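Local coordinates for protein 1A (Cricket paralysis virus, PDB 6C3R), which suppresses insect antiviral RNA silencing by inactivating host AGO2 and recruiting a cellular ubiquitin ligase complex that promotes its degradation, at residues P34-L39 and L62-F67; T69-G74 and I107-F112. All coordinates share one frame; numbering follows the deposited sequence.

Interaction 1: residues P34-L39 and L62-F67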
loop_
_atom_site.group_PDB
_atom_site.type_symbol
_atom_site.label_atom_id
_atom_site.label_comp_id
_atom_site.label_asym_id
_atom_site.label_seq_id
_atom_site.Cartn_x
_atom_site.Cartn_y
_atom_site.Cartn_z
ATOM N N PRO A 34 13.962 -1.255 -21.273
ATOM C CA PRO A 34 13.819 -1.795 -19.929
ATOM C C PRO A 34 13.202 -3.177 -19.928
ATOM O O PRO A 34 12.418 -3.509 -20.802
ATOM C CB PRO A 34 12.887 -0.797 -19.250
ATOM C CG PRO A 34 12.082 -0.228 -20.353
ATOM C CD PRO A 34 12.985 -0.184 -21.542
ATOM N N GLN A 35 13.555 -3.964 -18.926
ATOM C CA GLN A 35 13.066 -5.336 -18.811
ATOM C C GLN A 35 11.806 -5.315 -17.954
ATOM O O GLN A 35 11.810 -5.798 -16.827
ATOM C CB GLN A 35 14.146 -6.236 -18.200
ATOM C CG GLN A 35 15.532 -6.101 -18.836
ATOM C CD GLN A 35 15.618 -6.640 -20.260
ATOM O OE1 GLN A 35 14.611 -7.051 -20.854
ATOM N NE2 GLN A 35 16.840 -6.652 -20.815
ATOM N N LEU A 36 10.729 -4.755 -18.508
ATOM C CA LEU A 36 9.515 -4.464 -17.736
ATOM C C LEU A 36 8.805 -5.691 -17.216
ATOM O O LEU A 36 8.041 -5.593 -16.256
ATOM C CB LEU A 36 8.523 -3.663 -18.560
ATOM C CG LEU A 36 8.859 -2.200 -18.810
ATOM C CD1 LEU A 36 7.843 -1.599 -19.762
ATOM C CD2 LEU A 36 8.917 -1.416 -17.508
ATOM N N LEU A 37 9.048 -6.830 -17.856
ATOM C CA LEU A 37 8.472 -8.095 -17.423
ATOM C C LEU A 37 9.166 -8.600 -16.159
ATOM O O LEU A 37 8.525 -9.239 -15.333
ATOM C CB LEU A 37 8.513 -9.128 -18.562
ATOM C CG LEU A 37 7.202 -9.874 -18.837
ATOM C CD1 LEU A 37 6.000 -8.939 -18.925
ATOM C CD2 LEU A 37 7.331 -10.679 -20.123
ATOM N N ASP A 38 10.448 -8.272 -15.980
ATOM C CA ASP A 38 11.165 -8.560 -14.716
ATOM C C ASP A 38 10.617 -7.768 -13.517
ATOM O O ASP A 38 10.846 -8.149 -12.356
ATOM C CB ASP A 38 12.674 -8.283 -14.834
ATOM C CG ASP A 38 13.356 -9.121 -15.908
ATOM O OD1 ASP A 38 12.744 -10.088 -16.436
ATOM O OD2 ASP A 38 14.519 -8.801 -16.232
ATOM N N LEU A 39 9.915 -6.663 -13.798
ATOM C CA LEU A 39 9.256 -5.856 -12.767
ATOM C C LEU A 39 7.770 -6.192 -12.529
ATOM O O LEU A 39 7.088 -5.458 -11.801
ATOM C CB LEU A 39 9.414 -4.376 -13.120
ATOM C CG LEU A 39 10.847 -3.871 -13.247
ATOM C CD1 LEU A 39 10.846 -2.456 -13.788
ATOM C CD2 LEU A 39 11.581 -3.925 -11.916
ATOM N N LEU A 62 0.754 1.303 -14.941
ATOM C CA LEU A 62 1.179 2.683 -14.930
ATOM C C LEU A 62 2.678 2.874 -15.173
ATOM O O LEU A 62 3.071 3.790 -15.897
ATOM C CB LEU A 62 0.779 3.335 -13.597
ATOM C CG LEU A 62 -0.710 3.593 -13.372
ATOM C CD1 LEU A 62 -0.984 4.060 -11.964
ATOM C CD2 LEU A 62 -1.232 4.601 -14.366
ATOM N N ARG A 63 3.523 2.042 -14.563
ATOM C CA ARG A 63 4.953 2.088 -14.867
ATOM C C ARG A 63 5.168 1.889 -16.371
ATOM O O ARG A 63 6.002 2.568 -16.978
ATOM C CB ARG A 63 5.737 1.034 -14.078
ATOM C CG ARG A 63 7.242 1.065 -14.334
ATOM C CD ARG A 63 7.988 -0.109 -13.720
ATOM N NE ARG A 63 7.847 -0.129 -12.265
ATOM C CZ ARG A 63 7.125 -0.991 -11.541
ATOM N NH1 ARG A 63 6.442 -1.994 -12.076
ATOM N NH2 ARG A 63 7.109 -0.851 -10.228
ATOM N N LYS A 64 4.400 0.979 -16.965
ATOM C CA LYS A 64 4.525 0.665 -18.384
ATOM C C LYS A 64 4.146 1.871 -19.247
ATOM O O LYS A 64 4.855 2.239 -20.166
ATOM C CB LYS A 64 3.645 -0.528 -18.707
ATOM C CG LYS A 64 4.069 -1.300 -19.934
ATOM C CD LYS A 64 3.068 -2.399 -20.234
ATOM C CE LYS A 64 3.497 -3.253 -21.420
ATOM N NZ LYS A 64 2.396 -4.146 -21.913
ATOM N N LEU A 65 3.030 2.503 -18.914
ATOM C CA LEU A 65 2.560 3.664 -19.643
ATOM C C LEU A 65 3.489 4.831 -19.489
ATOM O O LEU A 65 3.685 5.567 -20.451
ATOM C CB LEU A 65 1.158 4.082 -19.163
ATOM C CG LEU A 65 0.034 3.141 -19.585
ATOM C CD1 LEU A 65 -1.211 3.385 -18.738
ATOM C CD2 LEU A 65 -0.267 3.302 -21.068
ATOM N N ILE A 66 4.034 5.009 -18.284
ATOM C CA ILE A 66 4.939 6.100 -18.023
ATOM C C ILE A 66 6.184 5.927 -18.873
ATOM O O ILE A 66 6.753 6.904 -19.330
ATOM C CB ILE A 66 5.285 6.221 -16.507
ATOM C CG1 ILE A 66 4.077 6.779 -15.741
ATOM C CG2 ILE A 66 6.520 7.101 -16.237
ATOM C CD1 ILE A 66 4.044 6.407 -14.266
ATOM N N PHE A 67 6.599 4.685 -19.112
ATOM C CA PHE A 67 7.720 4.477 -19.999
ATOM C C PHE A 67 7.334 4.634 -21.454
ATOM O O PHE A 67 8.008 5.355 -22.211
ATOM C CB PHE A 67 8.366 3.121 -19.845
ATOM C CG PHE A 67 9.487 2.937 -20.823
ATOM C CD1 PHE A 67 10.721 3.531 -20.580
ATOM C CD2 PHE A 67 9.284 2.273 -22.033
ATOM C CE1 PHE A 67 11.756 3.410 -21.495
ATOM C CE2 PHE A 67 10.310 2.155 -22.957
ATOM C CZ PHE A 67 11.552 2.719 -22.683
#

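Interaction 2: residues T69-G74 and I107-F112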
loop_
_atom_site.group_PDB
_atom_site.type_symbol
_atom_site.label_atom_id
_atom_site.label_comp_id
_atom_site.label_asym_id
_atom_site.label_seq_id
_atom_site.Cartn_x
_atom_site.Cartn_y
_atom_site.Cartn_z
ATOM N N THR A 69 4.915 6.103 -22.970
ATOM C CA THR A 69 4.593 7.478 -23.350
ATOM C C THR A 69 5.840 8.373 -23.367
ATOM O O THR A 69 5.869 9.346 -24.117
ATOM C CB THR A 69 3.528 8.120 -22.434
ATOM O OG1 THR A 69 3.980 8.091 -21.082
ATOM C CG2 THR A 69 2.185 7.404 -22.552
ATOM N N SER A 70 6.833 8.056 -22.538
ATOM C CA SER A 70 8.132 8.727 -22.577
ATOM C C SER A 70 8.998 8.364 -23.793
ATOM O O SER A 70 9.851 9.144 -24.203
ATOM C CB SER A 70 8.933 8.429 -21.316
ATOM O OG SER A 70 9.674 7.251 -21.478
ATOM N N ASP A 71 8.778 7.182 -24.357
ATOM C CA ASP A 71 9.604 6.628 -25.440
ATOM C C ASP A 71 9.165 7.060 -26.850
ATOM O O ASP A 71 9.491 6.394 -27.840
ATOM C CB ASP A 71 9.562 5.094 -25.332
ATOM C CG ASP A 71 10.721 4.419 -26.032
ATOM O OD1 ASP A 71 11.884 4.790 -25.737
ATOM O OD2 ASP A 71 10.476 3.503 -26.862
ATOM N N VAL A 72 8.427 8.167 -26.937
ATOM C CA VAL A 72 8.016 8.773 -28.202
ATOM C C VAL A 72 8.155 10.275 -28.113
ATOM O O VAL A 72 8.114 10.852 -27.016
ATOM C CB VAL A 72 6.552 8.462 -28.571
ATOM C CG1 VAL A 72 6.356 6.967 -28.749
ATOM C CG2 VAL A 72 5.576 9.033 -27.539
ATOM N N TYR A 73 8.282 10.892 -29.285
ATOM C CA TYR A 73 8.410 12.332 -29.416
ATOM C C TYR A 73 7.070 13.017 -29.208
ATOM O O TYR A 73 6.111 12.720 -29.924
ATOM C CB TYR A 73 8.929 12.684 -30.817
ATOM C CG TYR A 73 9.047 14.171 -31.094
ATOM C CD1 TYR A 73 10.255 14.852 -30.887
ATOM C CD2 TYR A 73 7.949 14.906 -31.575
ATOM C CE1 TYR A 73 10.368 16.221 -31.151
ATOM C CE2 TYR A 73 8.045 16.272 -31.831
ATOM C CZ TYR A 73 9.252 16.928 -31.621
ATOM O OH TYR A 73 9.340 18.279 -31.879
ATOM N N GLY A 74 7.006 13.946 -28.259
ATOM C CA GLY A 74 5.917 14.925 -28.230
ATOM C C GLY A 74 4.650 14.589 -27.460
ATOM O O GLY A 74 3.665 15.310 -27.564
ATOM N N ILE A 107 10.537 4.213 -14.849
ATOM C CA ILE A 107 11.520 4.197 -15.925
ATOM C C ILE A 107 11.074 5.089 -17.059
ATOM O O ILE A 107 9.923 5.074 -17.469
ATOM C CB ILE A 107 11.766 2.765 -16.471
ATOM C CG1 ILE A 107 12.035 1.822 -15.313
ATOM C CG2 ILE A 107 12.918 2.762 -17.475
ATOM C CD1 ILE A 107 12.409 0.425 -15.715
ATOM N N VAL A 108 12.033 5.798 -17.617
ATOM C CA VAL A 108 11.791 6.783 -18.652
ATOM C C VAL A 108 12.890 6.583 -19.695
ATOM O O VAL A 108 13.984 6.193 -19.340
ATOM C CB VAL A 108 11.763 8.188 -17.959
ATOM C CG1 VAL A 108 12.782 9.177 -18.508
ATOM C CG2 VAL A 108 10.360 8.760 -17.989
ATOM N N SER A 109 12.617 6.852 -20.967
ATOM C CA SER A 109 13.674 6.785 -21.980
ATOM C C SER A 109 14.725 7.930 -21.805
ATOM O O SER A 109 14.446 8.946 -21.141
ATOM C CB SER A 109 13.084 6.809 -23.395
ATOM O OG SER A 109 12.743 8.121 -23.813
ATOM N N PRO A 110 15.932 7.772 -22.403
ATOM C CA PRO A 110 16.959 8.809 -22.375
ATOM C C PRO A 110 16.625 10.099 -23.104
ATOM O O PRO A 110 17.029 11.172 -22.679
ATOM C CB PRO A 110 18.134 8.135 -23.073
ATOM C CG PRO A 110 17.927 6.692 -22.858
ATOM C CD PRO A 110 16.455 6.531 -22.996
ATOM N N ARG A 111 15.920 10.010 -24.211
ATOM C CA ARG A 111 15.550 11.206 -24.952
ATOM C C ARG A 111 14.647 12.072 -24.056
ATOM O O ARG A 111 14.823 13.284 -23.954
ATOM C CB ARG A 111 14.873 10.805 -26.262
ATOM C CG ARG A 111 14.476 11.932 -27.203
ATOM C CD ARG A 111 15.634 12.639 -27.910
ATOM N NE ARG A 111 16.097 13.781 -27.097
ATOM C CZ ARG A 111 17.344 14.052 -26.700
ATOM N NH1 ARG A 111 18.385 13.309 -27.045
ATOM N NH2 ARG A 111 17.544 15.122 -25.939
ATOM N N PHE A 112 13.719 11.428 -23.368
ATOM C CA PHE A 112 12.759 12.116 -22.529
ATOM C C PHE A 112 13.396 12.761 -21.302
ATOM O O PHE A 112 13.059 13.903 -20.941
ATOM C CB PHE A 112 11.695 11.119 -22.088
ATOM C CG PHE A 112 10.572 11.738 -21.338
ATOM C CD1 PHE A 112 10.658 11.923 -19.962
ATOM C CD2 PHE A 112 9.422 12.137 -22.006
ATOM C CE1 PHE A 112 9.619 12.497 -19.265
ATOM C CE2 PHE A 112 8.382 12.712 -21.309
ATOM C CZ PHE A 112 8.482 12.893 -19.938
#

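Interaction 1: residues P34-L39 and L62-F67
R63, K64 and F67 of helix 53-70 meet P34, L36 and L39 in the loop that follows strand 26-30. This is loop-on-helix packing in an alpha/beta fold. One turn of the helix offers three side chains, and the loop answers mainly with apolar groups. No hydrogen bond joins the two segments.

R63 comes first. Its CG is anti to the backbone N. The bend at chi3 (-61°) turns the guanidinium off the line of the chain; R63 CD stays against both leucines. The L39 side chain lies roughly perpendicular to R63, with L39 CD1 3.7 Å from R63 CD. L36 and R63 run antiparallel, and L36 CD2 lies 4.1 Å from R63 CD. The strongest polar partner of the guanidinium lies outside both segments: R63 NE bonds to L105 O of strand 104-108. R63 NH1 is near L39 O at 3.5 Å, obliquely and without a hydrogen bond. NH2 has a long, weak ion pair with E59. F49 of the second subunit packs on both R63 and L39, so this end of the contact is covered by that subunit.

K64 adds only aliphatic packing at the border. L36 CD1 touches K64 CG at 3.8 Å.

F67 closes the row one turn after R63. Its CG is also anti to the backbone N (chi1 178°), which carries the ring out to the loop. The P34 CG-CD edge comes over one face in a CH-pi contact. P34 CG stands 3.7 Å from the centroid of the F67 ring, only 8° off the ring normal.

Interaction 2: residues T69-G74 and I107-F112
The F112 ring takes S70 CB over one face. This is a CH-pi contact, with S70 CB 4.0 Å from the centroid of the F112 ring and 24° off the normal, offset toward the rim. W80 and H116 also meet this ring, with their planes inclined to it.

The contact joins the C-terminal end of helix 53-70 to a strand-to-helix turn, where strand 104-108 passes into helix 110-114. S109 is the N-cap of the latter helix. Its OG accepts a weak capping bond from F112 N, at 3.5 Å.

Two hydrogen bonds tie S70 to S109. S109 N donates to S70 OG over 3.0 Å, nearly straight at 166°. S109 OG donates to S70 O over 3.1 Å and approaches from above the carbonyl plane. The S70 hydroxyl is turned between its backbone N and carbonyl carbon (chi1 88°), where it meets S109 N and also bonds to F67 O of its own helix. S109 OG likewise has two partners, the S70 carbonyl and the F112 amide. The two buried hydroxyls therefore link the end of helix 53-70 to the start of helix 110-114.

Apolar packing fills in around them. V108 CG2 touches S70 CB at 3.6 Å, and W80 of helix 77-90 packs on V108. D71 sits at the exposed border. Its CG is anti to the backbone N, which brings the carboxylate back to the turn. There D71 OD1 approaches S109 CB to 3.3 Å.

In the fold
Interactions 1 and 2 follow each other along helix 53-70, and their centres are 12 Å apart. Interaction 1 packs a loop on the helix. Interaction 2 fixes the end of the helix to the start of helix 110-114. They touch through F67 and I107: F67 CB is 3.4 Å from I107 O. The ring of F67 also reaches the N-cap residue, with F67 CE1 3.6 Å from S109 N. On the loop side, I107 CD1 lies 3.8 Å from both P34 CB and L39 CD1. Strand 104-108 thus borders both contacts. Neither contact contains an annotated site, though R111 and P110 of the 107-112 segment touch E5 and E6 of the BC-box helix.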